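Local coordinates for pectate lyase/Amb allergen (Acidovorax citrulli, PDB 4HWV), which probably cleaves pectate by calcium-dependent lyase chemistry, as a secreted member of polysaccharide lyase family 1, at residues F331-Q336 with Y353-D358; V341-V346 with G372-V377; A401-A406 with W444-A449; A421-D426 with P452-S457. All blocks are in the same frame, centred on the assembly; numbering follows the deposited sequence.

Contact 1 of 4, residues F331-Q336 with Y353-D358; sequences FQNLRQ and YENTRD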
# COMPACT_ATOMS: atom_id res chain seq x y z
N PHE A 331 -4.09 17.25 -6.31
CA PHE A 331 -4.60 16.12 -7.08
C PHE A 331 -3.36 15.37 -7.59
O PHE A 331 -2.82 15.71 -8.65
CB PHE A 331 -5.41 16.61 -8.28
CG PHE A 331 -6.67 17.39 -7.93
CD1 PHE A 331 -7.62 16.91 -7.01
CD2 PHE A 331 -6.95 18.57 -8.59
CE1 PHE A 331 -8.78 17.63 -6.76
CE2 PHE A 331 -8.12 19.29 -8.36
CZ PHE A 331 -9.05 18.81 -7.46
N GLN A 332 -2.90 14.37 -6.84
CA GLN A 332 -1.61 13.74 -7.10
C GLN A 332 -1.78 12.28 -7.50
O GLN A 332 -2.49 11.53 -6.83
CB GLN A 332 -0.74 13.84 -5.84
CG GLN A 332 0.65 13.23 -6.01
CD GLN A 332 1.51 13.36 -4.78
OE1 GLN A 332 1.01 13.51 -3.67
NE2 GLN A 332 2.81 13.28 -4.96
N ASN A 333 -1.14 11.87 -8.59
CA ASN A 333 -1.22 10.47 -9.01
C ASN A 333 -2.66 10.00 -9.14
O ASN A 333 -3.01 8.90 -8.70
CB ASN A 333 -0.46 9.54 -8.05
CG ASN A 333 0.98 9.90 -7.92
OD1 ASN A 333 1.54 10.63 -8.75
ND2 ASN A 333 1.61 9.41 -6.88
N LEU A 334 -3.49 10.83 -9.78
CA LEU A 334 -4.85 10.44 -10.13
C LEU A 334 -4.91 10.24 -11.64
O LEU A 334 -4.33 11.03 -12.41
CB LEU A 334 -5.87 11.52 -9.73
CG LEU A 334 -5.82 12.02 -8.28
CD1 LEU A 334 -6.87 13.12 -8.07
CD2 LEU A 334 -6.06 10.85 -7.30
N ARG A 335 -5.62 9.21 -12.08
CA ARG A 335 -5.64 8.91 -13.50
C ARG A 335 -6.64 9.72 -14.33
O ARG A 335 -6.32 10.16 -15.43
CB ARG A 335 -5.89 7.41 -13.71
CG ARG A 335 -5.96 6.97 -15.16
CD ARG A 335 -5.59 5.50 -15.27
NE ARG A 335 -5.82 4.93 -16.59
CZ ARG A 335 -4.96 5.00 -17.61
NH1 ARG A 335 -3.83 5.69 -17.46
NH2 ARG A 335 -5.24 4.42 -18.77
N GLN A 336 -7.85 9.92 -13.80
CA GLN A 336 -8.90 10.56 -14.60
C GLN A 336 -10.03 11.04 -13.70
O GLN A 336 -9.99 10.87 -12.47
CB GLN A 336 -9.44 9.60 -15.67
CG GLN A 336 -10.05 8.32 -15.09
CD GLN A 336 -10.43 7.33 -16.16
OE1 GLN A 336 -11.15 7.66 -17.10
NE2 GLN A 336 -9.92 6.10 -16.03
N TYR A 353 -2.34 19.90 -9.71
CA TYR A 353 -2.35 18.56 -10.29
C TYR A 353 -0.91 18.12 -10.50
O TYR A 353 -0.11 18.86 -11.07
CB TYR A 353 -3.02 18.60 -11.66
CG TYR A 353 -4.48 18.95 -11.68
CD1 TYR A 353 -4.92 20.29 -11.62
CD2 TYR A 353 -5.44 17.96 -11.84
CE1 TYR A 353 -6.28 20.59 -11.69
CE2 TYR A 353 -6.79 18.25 -11.90
CZ TYR A 353 -7.21 19.57 -11.85
OH TYR A 353 -8.55 19.87 -11.92
N GLU A 354 -0.60 16.91 -10.07
CA GLU A 354 0.76 16.40 -10.14
C GLU A 354 0.75 14.92 -10.48
O GLU A 354 0.22 14.10 -9.71
CB GLU A 354 1.47 16.63 -8.80
CG GLU A 354 2.92 16.16 -8.79
CD GLU A 354 3.63 16.33 -7.44
OE1 GLU A 354 2.96 16.63 -6.44
OE2 GLU A 354 4.86 16.13 -7.41
N ASN A 355 1.33 14.57 -11.62
CA ASN A 355 1.35 13.18 -12.06
C ASN A 355 2.36 13.02 -13.19
O ASN A 355 3.05 13.99 -13.57
CB ASN A 355 -0.06 12.72 -12.51
CG ASN A 355 -0.27 11.20 -12.37
OD1 ASN A 355 0.68 10.45 -12.18
ND2 ASN A 355 -1.52 10.75 -12.51
N THR A 356 2.44 11.80 -13.71
CA THR A 356 3.19 11.53 -14.92
C THR A 356 2.31 10.75 -15.89
O THR A 356 1.40 10.04 -15.47
CB THR A 356 4.46 10.74 -14.63
OG1 THR A 356 5.16 10.50 -15.86
CG2 THR A 356 4.16 9.40 -13.94
N ARG A 357 2.62 10.85 -17.18
CA ARG A 357 1.96 10.04 -18.19
C ARG A 357 2.66 8.71 -18.40
O ARG A 357 2.18 7.87 -19.15
CB ARG A 357 1.88 10.79 -19.52
CG ARG A 357 0.92 12.00 -19.48
CD ARG A 357 0.70 12.63 -20.86
NE ARG A 357 0.05 11.70 -21.78
CZ ARG A 357 0.67 11.04 -22.75
NH1 ARG A 357 1.98 11.23 -22.96
NH2 ARG A 357 -0.01 10.20 -23.52
N ASP A 358 3.81 8.51 -17.74
CA ASP A 358 4.59 7.28 -17.88
C ASP A 358 3.69 6.06 -17.66
O ASP A 358 3.11 5.91 -16.59
CB ASP A 358 5.72 7.30 -16.84
CG ASP A 358 6.72 6.16 -17.01
OD1 ASP A 358 6.34 5.06 -17.47
OD2 ASP A 358 7.91 6.35 -16.66
O HOH W 1 2.47 8.79 -10.73
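The Phe331 and Tyr353 side chains run alongside each other in the same direction. CD2 of Phe331 sits over one face of the Tyr353 ring, offset toward its rim, and comes within 3.3 Å of Tyr353 CE2. The ring planes meet at 50°, with centroids 4.7 Å apart. Tyr353 OH bonds to the backbone O of Gln338.

On the other face of the sheet, Gln332 and Glu354 run in step. Matching torsions carry the two extended chains alongside each other, and similar last torsions turn the amide and carboxylate planes to within 8°. Their polar ends bond elsewhere: Gln332 OE1 to His296, Glu354 OE1 to His330.

Two backbone bonds join the strands in parallel register. Glu354 N donates to Phe331 O at 2.9 Å, and Asn333 N donates to Glu354 O at 2.8 Å. This is the rung-to-rung pairing of the right-handed parallel beta-helix, the fold of family 1 pectate lyases. At Asn333 the chain turns a corner onto the next face.

Asn355 reaches into that corner. Its ND2 makes a weak bond to Leu334 O (2.8 Å) and a second bond to Tyr363 O. Its OD1 accepts from Thr356 N, which stands above the carbonyl plane. A water donates to Asn355 OD1 (2.8 Å) and, weakly, to Asn333 OD1, joining the two amides.

Contact 2 of 4, residues V341-V346 with G372-V377; sequences VRYGMV and GQSGKV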
# COMPACT_ATOMS: atom_id res chain seq x y z
N VAL A 341 -17.37 16.31 -15.24
CA VAL A 341 -18.55 17.10 -14.89
C VAL A 341 -19.70 17.02 -15.88
O VAL A 341 -19.59 17.49 -17.03
CB VAL A 341 -18.16 18.58 -14.71
CG1 VAL A 341 -19.40 19.38 -14.34
CG2 VAL A 341 -17.05 18.70 -13.65
N ARG A 342 -20.81 16.43 -15.43
CA ARG A 342 -22.10 16.52 -16.14
C ARG A 342 -23.03 17.42 -15.34
O ARG A 342 -22.97 17.41 -14.12
CB ARG A 342 -22.81 15.17 -16.26
CG ARG A 342 -22.08 14.12 -17.07
CD ARG A 342 -22.89 12.83 -17.01
NE ARG A 342 -22.43 11.77 -17.90
CZ ARG A 342 -21.77 10.68 -17.52
NH1 ARG A 342 -21.48 10.46 -16.25
NH2 ARG A 342 -21.43 9.77 -18.44
N TYR A 343 -23.87 18.18 -16.05
CA TYR A 343 -25.05 18.89 -15.49
C TYR A 343 -24.78 20.00 -14.49
O TYR A 343 -25.52 20.96 -14.49
CB TYR A 343 -26.13 17.91 -14.99
CG TYR A 343 -26.79 17.23 -16.17
CD1 TYR A 343 -27.66 17.94 -17.01
CD2 TYR A 343 -26.48 15.92 -16.51
CE1 TYR A 343 -28.22 17.35 -18.13
CE2 TYR A 343 -27.03 15.32 -17.64
CZ TYR A 343 -27.89 16.05 -18.45
OH TYR A 343 -28.44 15.48 -19.57
N GLY A 344 -23.73 19.89 -13.68
CA GLY A 344 -23.50 20.86 -12.62
C GLY A 344 -22.69 22.09 -13.01
O GLY A 344 -21.97 22.09 -14.03
N MET A 345 -22.79 23.13 -12.19
CA MET A 345 -21.94 24.32 -12.29
C MET A 345 -20.77 24.11 -11.35
O MET A 345 -20.91 24.19 -10.13
CB MET A 345 -22.74 25.57 -11.92
CG MET A 345 -23.94 25.73 -12.87
SD MET A 345 -25.26 26.77 -12.22
CE MET A 345 -24.41 28.30 -12.40
N VAL A 346 -19.62 23.77 -11.91
CA VAL A 346 -18.47 23.32 -11.13
C VAL A 346 -17.28 24.27 -11.32
O VAL A 346 -16.87 24.56 -12.45
CB VAL A 346 -18.09 21.89 -11.50
CG1 VAL A 346 -16.81 21.44 -10.78
CG2 VAL A 346 -19.24 20.95 -11.17
N GLY A 372 -18.37 17.15 -19.40
CA GLY A 372 -19.39 16.20 -19.79
C GLY A 372 -20.72 16.87 -20.06
O GLY A 372 -20.84 18.10 -20.14
N GLN A 373 -21.73 16.02 -20.21
CA GLN A 373 -23.02 16.46 -20.73
C GLN A 373 -23.64 17.56 -19.90
O GLN A 373 -23.95 17.33 -18.73
CB GLN A 373 -23.98 15.28 -20.78
CG GLN A 373 -25.25 15.59 -21.56
CD GLN A 373 -24.99 15.88 -23.00
OE1 GLN A 373 -24.13 15.26 -23.63
NE2 GLN A 373 -25.73 16.84 -23.56
N SER A 374 -23.81 18.74 -20.50
CA SER A 374 -24.44 19.90 -19.85
C SER A 374 -23.67 20.40 -18.62
O SER A 374 -24.20 21.17 -17.81
CB SER A 374 -25.90 19.64 -19.50
OG SER A 374 -26.67 19.41 -20.67
N GLY A 375 -22.42 19.99 -18.48
CA GLY A 375 -21.58 20.54 -17.43
C GLY A 375 -21.26 21.99 -17.71
O GLY A 375 -21.27 22.45 -18.86
N LYS A 376 -20.95 22.73 -16.66
CA LYS A 376 -20.59 24.14 -16.79
C LYS A 376 -19.37 24.37 -15.91
O LYS A 376 -19.48 24.58 -14.69
CB LYS A 376 -21.78 25.03 -16.43
CG LYS A 376 -22.98 24.79 -17.36
CD LYS A 376 -24.22 25.56 -16.99
CE LYS A 376 -25.40 25.05 -17.81
NZ LYS A 376 -25.69 23.61 -17.49
N VAL A 377 -18.21 24.25 -16.53
CA VAL A 377 -16.94 24.20 -15.82
C VAL A 377 -16.24 25.55 -15.87
O VAL A 377 -16.15 26.18 -16.93
CB VAL A 377 -16.03 23.09 -16.41
CG1 VAL A 377 -14.67 23.11 -15.75
CG2 VAL A 377 -16.70 21.73 -16.28
O HOH W 2 -25.84 23.58 -14.71
O HOH W 3 -28.12 17.41 -21.76
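Successive coils of the right-handed parallel beta-helix meet where Val341-Val346 runs beside Gly372-Val377, first through turns and then as paired strands. Val346 N donates to Lys376 O at 2.9 Å, and Lys376 N donates to Gly344 O at 2.9 Å. These bonds set Met345 beside Lys376 and Val346 beside Val377. Such stacking of like positions from coil to coil is a feature of the parallel beta-helix.

In the turn, Tyr343 N donates to Gln373 O at 2.8 Å. The same oxygen lies over one face of the Tyr343 ring, toward the rim. Ser374 CB touches the ring at Tyr343 CD1, 3.5 Å away. Gln373 and Ser374 are the middle residues of a type II turn, closed by Gly375 N to Gly372 O. Tyr343 OH bonds to Asp310 O, Gln373 OE1 accepts from Ser404 N, and Ser374 OG bonds to Cys420 O. A water also links Tyr343 OH, Gln373 NE2 and Ser374 OG.

Next to the turn, Val341 CB packs on Val377 CG2 at 3.8 Å.

Lys376 bends back at its last torsion (chi4 63°). Its NZ donates to Ser374 O at 2.9 Å and to Glu419 O, and a water joins it to Tyr343 O. Arg342 turns its polar end elsewhere: NE forms a salt bridge with Asp310, and NH1 bonds to Gly307 O.

Contact 3 of 4, residues A401-A406 with W444-A449; sequences ARISAA and WSSALA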
# COMPACT_ATOMS: atom_id res chain seq x y z
N ALA A 401 -13.77 16.95 -23.64
CA ALA A 401 -15.22 17.09 -23.62
C ALA A 401 -15.89 15.80 -24.04
O ALA A 401 -15.37 15.06 -24.87
CB ALA A 401 -15.66 18.22 -24.53
N ARG A 402 -17.06 15.53 -23.45
CA ARG A 402 -17.88 14.37 -23.76
C ARG A 402 -19.33 14.84 -23.83
O ARG A 402 -20.04 14.87 -22.80
CB ARG A 402 -17.72 13.29 -22.68
CG ARG A 402 -16.32 12.74 -22.58
CD ARG A 402 -15.97 11.95 -23.81
NE ARG A 402 -14.66 11.30 -23.70
CZ ARG A 402 -13.53 11.78 -24.22
NH1 ARG A 402 -13.50 12.95 -24.86
NH2 ARG A 402 -12.40 11.09 -24.09
N ILE A 403 -19.78 15.23 -25.02
CA ILE A 403 -21.08 15.87 -25.19
C ILE A 403 -21.83 15.25 -26.36
O ILE A 403 -21.21 14.93 -27.40
CB ILE A 403 -20.96 17.40 -25.49
CG1 ILE A 403 -20.13 18.14 -24.44
CG2 ILE A 403 -22.35 18.07 -25.65
CD1 ILE A 403 -19.62 19.48 -24.95
N SER A 404 -23.14 15.11 -26.19
CA SER A 404 -24.07 14.63 -27.23
C SER A 404 -25.20 15.64 -27.44
O SER A 404 -25.89 16.00 -26.48
CB SER A 404 -24.71 13.31 -26.76
OG SER A 404 -25.89 13.00 -27.51
N ALA A 405 -25.42 16.07 -28.68
CA ALA A 405 -26.49 17.03 -28.97
C ALA A 405 -27.88 16.48 -28.76
O ALA A 405 -28.80 17.24 -28.44
CB ALA A 405 -26.37 17.53 -30.40
N ALA A 406 -28.07 15.19 -28.92
CA ALA A 406 -29.43 14.65 -28.76
C ALA A 406 -29.86 14.79 -27.30
O ALA A 406 -31.01 15.18 -27.00
CB ALA A 406 -29.48 13.19 -29.21
N TRP A 444 -11.58 21.83 -29.51
CA TRP A 444 -11.19 20.81 -30.47
C TRP A 444 -11.75 19.45 -30.07
O TRP A 444 -12.01 18.60 -30.92
CB TRP A 444 -9.67 20.73 -30.57
CG TRP A 444 -9.08 21.73 -31.49
CD1 TRP A 444 -8.21 22.73 -31.16
CD2 TRP A 444 -9.32 21.85 -32.90
NE1 TRP A 444 -7.87 23.45 -32.29
CE2 TRP A 444 -8.54 22.93 -33.36
CE3 TRP A 444 -10.10 21.14 -33.82
CZ2 TRP A 444 -8.53 23.33 -34.71
CZ3 TRP A 444 -10.09 21.54 -35.15
CH2 TRP A 444 -9.30 22.62 -35.58
N SER A 445 -11.89 19.21 -28.77
CA SER A 445 -12.46 17.95 -28.30
C SER A 445 -13.93 17.79 -28.72
O SER A 445 -14.35 16.72 -29.17
CB SER A 445 -12.31 17.85 -26.78
OG SER A 445 -12.74 16.60 -26.29
N SER A 446 -14.71 18.87 -28.61
CA SER A 446 -16.11 18.86 -29.05
C SER A 446 -16.52 20.23 -29.53
O SER A 446 -16.42 21.21 -28.80
CB SER A 446 -17.06 18.47 -27.92
OG SER A 446 -18.41 18.57 -28.37
N ALA A 447 -17.03 20.28 -30.76
CA ALA A 447 -17.60 21.51 -31.31
C ALA A 447 -18.97 21.84 -30.72
O ALA A 447 -19.59 22.82 -31.12
CB ALA A 447 -17.71 21.38 -32.83
N LEU A 448 -19.45 21.03 -29.77
CA LEU A 448 -20.77 21.27 -29.19
C LEU A 448 -20.69 22.08 -27.91
O LEU A 448 -21.72 22.47 -27.37
CB LEU A 448 -21.50 19.95 -28.93
CG LEU A 448 -21.69 19.11 -30.20
CD1 LEU A 448 -22.38 17.83 -29.79
CD2 LEU A 448 -22.48 19.83 -31.29
N ALA A 449 -19.47 22.31 -27.41
CA ALA A 449 -19.26 23.15 -26.23
C ALA A 449 -19.65 24.59 -26.57
O ALA A 449 -19.30 25.09 -27.64
CB ALA A 449 -17.82 23.05 -25.78
O HOH W 4 -14.85 14.60 -27.56
O HOH W 5 -11.58 14.30 -26.86
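Ile403 and Leu448 pass each other head to tail. Ile403 CG2 meets Leu448 CB at 3.9 Å. The other branch of Ile403 ends in CD1, which rests near Ser446 OG (3.7 Å) and Ala449 CB (4.1 Å). Leu448 CD1 reaches the start of helix 405-414, touching Ala405 CB at 4.0 Å.

Ser446 OG is anti to its backbone N (chi1 176°). There it accepts from Leu448 N at 3.0 Å, forming an ST turn. Ser446 CB packs against Ala401 CB.

Ser445 brings its OG to the backbone of Ala401, where it accepts from Ala401 N at 2.9 Å. The Arg402 chain bends at chi2 and returns NH1 to Ala401 O, at 2.8 Å and above the carbonyl plane. One water bridges Arg402 NH1 and Ser445 OG. Another donates to both Ala401 O and Ser445 O.

The contact joins the connection between strand 399-401 and helix 405-414 to the C-terminal end of helix 438-445. Ser404 is the N-cap of the first helix, with a weak capping bond from Ala406 N. The second helix runs out into the ST turn at Ser446. Both helix ends pack on the outside of the parallel beta-helix, beside strand 369-371.

Contact 4 of 4, residues A421-D426 with P452-S457; sequences ASTFYD and PAWKPS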
# COMPACT_ATOMS: atom_id res chain seq x y z
N ALA A 421 -26.95 23.88 -21.67
CA ALA A 421 -25.70 24.12 -22.37
C ALA A 421 -24.54 23.40 -21.67
O ALA A 421 -24.57 23.20 -20.45
CB ALA A 421 -25.42 25.62 -22.46
N SER A 422 -23.53 23.04 -22.45
CA SER A 422 -22.28 22.48 -21.95
C SER A 422 -21.24 23.56 -22.18
O SER A 422 -20.95 23.89 -23.33
CB SER A 422 -21.88 21.24 -22.75
OG SER A 422 -22.87 20.23 -22.68
N THR A 423 -20.68 24.11 -21.10
CA THR A 423 -19.79 25.26 -21.24
C THR A 423 -18.50 25.10 -20.45
O THR A 423 -18.46 24.40 -19.43
CB THR A 423 -20.48 26.59 -20.83
OG1 THR A 423 -20.67 26.63 -19.41
CG2 THR A 423 -21.84 26.73 -21.51
N PHE A 424 -17.44 25.72 -20.95
CA PHE A 424 -16.13 25.62 -20.31
C PHE A 424 -15.42 26.97 -20.36
O PHE A 424 -15.37 27.61 -21.41
CB PHE A 424 -15.28 24.54 -20.99
CG PHE A 424 -13.94 24.31 -20.34
CD1 PHE A 424 -12.84 25.10 -20.66
CD2 PHE A 424 -13.76 23.28 -19.43
CE1 PHE A 424 -11.59 24.87 -20.06
CE2 PHE A 424 -12.53 23.06 -18.83
CZ PHE A 424 -11.45 23.86 -19.14
N TYR A 425 -14.88 27.39 -19.22
CA TYR A 425 -14.07 28.59 -19.13
C TYR A 425 -12.79 28.24 -18.40
O TYR A 425 -12.82 27.53 -17.40
CB TYR A 425 -14.82 29.67 -18.33
CG TYR A 425 -13.98 30.89 -18.01
CD1 TYR A 425 -13.22 30.96 -16.84
CD2 TYR A 425 -13.98 32.00 -18.85
CE1 TYR A 425 -12.45 32.07 -16.54
CE2 TYR A 425 -13.23 33.12 -18.55
CZ TYR A 425 -12.46 33.16 -17.39
OH TYR A 425 -11.72 34.28 -17.08
N ASP A 426 -11.66 28.73 -18.88
CA ASP A 426 -10.46 28.73 -18.04
C ASP A 426 -9.64 29.99 -18.18
O ASP A 426 -9.64 30.65 -19.23
CB ASP A 426 -9.56 27.48 -18.22
CG ASP A 426 -8.65 27.56 -19.44
OD1 ASP A 426 -9.15 27.83 -20.55
OD2 ASP A 426 -7.41 27.32 -19.30
N PRO A 452 -19.70 30.14 -22.15
CA PRO A 452 -20.12 30.19 -20.74
C PRO A 452 -21.10 31.32 -20.45
O PRO A 452 -21.03 32.40 -21.08
CB PRO A 452 -18.80 30.42 -20.00
CG PRO A 452 -17.76 29.85 -20.89
CD PRO A 452 -18.23 30.13 -22.29
N ALA A 453 -22.01 31.07 -19.52
CA ALA A 453 -23.05 32.03 -19.16
C ALA A 453 -23.29 32.04 -17.66
O ALA A 453 -24.37 32.40 -17.20
CB ALA A 453 -24.35 31.72 -19.91
N TRP A 454 -22.27 31.65 -16.89
CA TRP A 454 -22.28 31.86 -15.45
C TRP A 454 -20.89 32.20 -14.97
O TRP A 454 -19.90 31.91 -15.64
CB TRP A 454 -22.78 30.62 -14.69
CG TRP A 454 -21.74 29.55 -14.53
CD1 TRP A 454 -21.22 28.77 -15.53
CD2 TRP A 454 -21.10 29.10 -13.31
NE1 TRP A 454 -20.32 27.87 -15.02
CE2 TRP A 454 -20.21 28.06 -13.66
CE3 TRP A 454 -21.21 29.48 -11.96
CZ2 TRP A 454 -19.43 27.38 -12.72
CZ3 TRP A 454 -20.43 28.81 -11.02
CH2 TRP A 454 -19.55 27.76 -11.40
N LYS A 455 -20.81 32.82 -13.81
CA LYS A 455 -19.53 32.95 -13.15
C LYS A 455 -19.69 32.78 -11.66
O LYS A 455 -20.64 33.29 -11.05
CB LYS A 455 -18.84 34.26 -13.48
CG LYS A 455 -19.62 35.49 -13.07
CD LYS A 455 -19.04 36.75 -13.75
CE LYS A 455 -18.77 36.51 -15.22
NZ LYS A 455 -18.80 37.76 -16.03
N PRO A 456 -18.76 32.04 -11.05
CA PRO A 456 -18.89 31.75 -9.62
C PRO A 456 -18.87 32.99 -8.73
O PRO A 456 -19.49 32.94 -7.68
CB PRO A 456 -17.73 30.81 -9.32
CG PRO A 456 -16.82 30.87 -10.51
CD PRO A 456 -17.66 31.29 -11.68
N SER A 457 -18.22 34.08 -9.15
CA SER A 457 -18.18 35.29 -8.31
C SER A 457 -19.57 35.91 -8.11
O SER A 457 -19.75 36.74 -7.21
CB SER A 457 -17.19 36.31 -8.88
OG SER A 457 -17.59 36.69 -10.19
O HOH W 6 -18.64 27.43 -17.66
O HOH W 7 -22.68 28.51 -18.59
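The Trp454 indole turns an edge toward Thr423, whose OG1 is 4.5 Å from Trp454 CD1. Pro456 CD lies over one face of the indole, toward its rim. Met345 and His347, of strand 345-356, also touch the Trp454 side chain. The Tyr425 ring leads away from Pro452 and stacks with His378.

This contact lays the loop that follows helix 438-445 against strand 423-427 of the parallel beta-helix. That strand pairs with strand 376-387 of the preceding coil. Direct contact is by packing, and it centres on Pro452. Its CA comes within 3.6 Å of Thr423 CB. At the far side of the ring, Pro452 CG reaches Phe424 O at 3.3 Å and Tyr425 CB at 3.9 Å. The proline thus spans three successive residues of the strand. Phe424 points away from the loop, and its side chain touches Leu438, Thr439 and Val442 of helix 438-445.

Polar contact between the two segments passes through water. Thr423 OG1 stands between its backbone N and carbonyl carbon (chi1 71°), on the loop side of the strand, and two waters bond to it. One lies 2.8 Å from Thr423 OG1 and accepts weakly from Trp454 NE1. The second is 2.9 Å from Thr423 OG1 and accepts from Ala453 N at 2.8 Å.

In the fold
Contacts 1 and 2 belong to the body of the beta-helix and share strand 345-356, using its two ends. Their backbone bonds are direct. Contact 2 is the more buried, and contact 1 ends at a partly exposed corner. Contact 4 lies one coil further on: strand 423-427 pairs with strand 376-387 of contact 2, and Gly375 O probably bonds to Thr423 N. It is largely buried, with exposed Pro452 at its margin, and its segments meet by packing and water. Contact 3 is on the surface and relies on serine hydroxyls, aliphatic packing and water. It meets contact 2 through Gln373 OE1 and Ser404 N, and contact 4 through Ile403 and Ser422. Contact 1 touches none of the others.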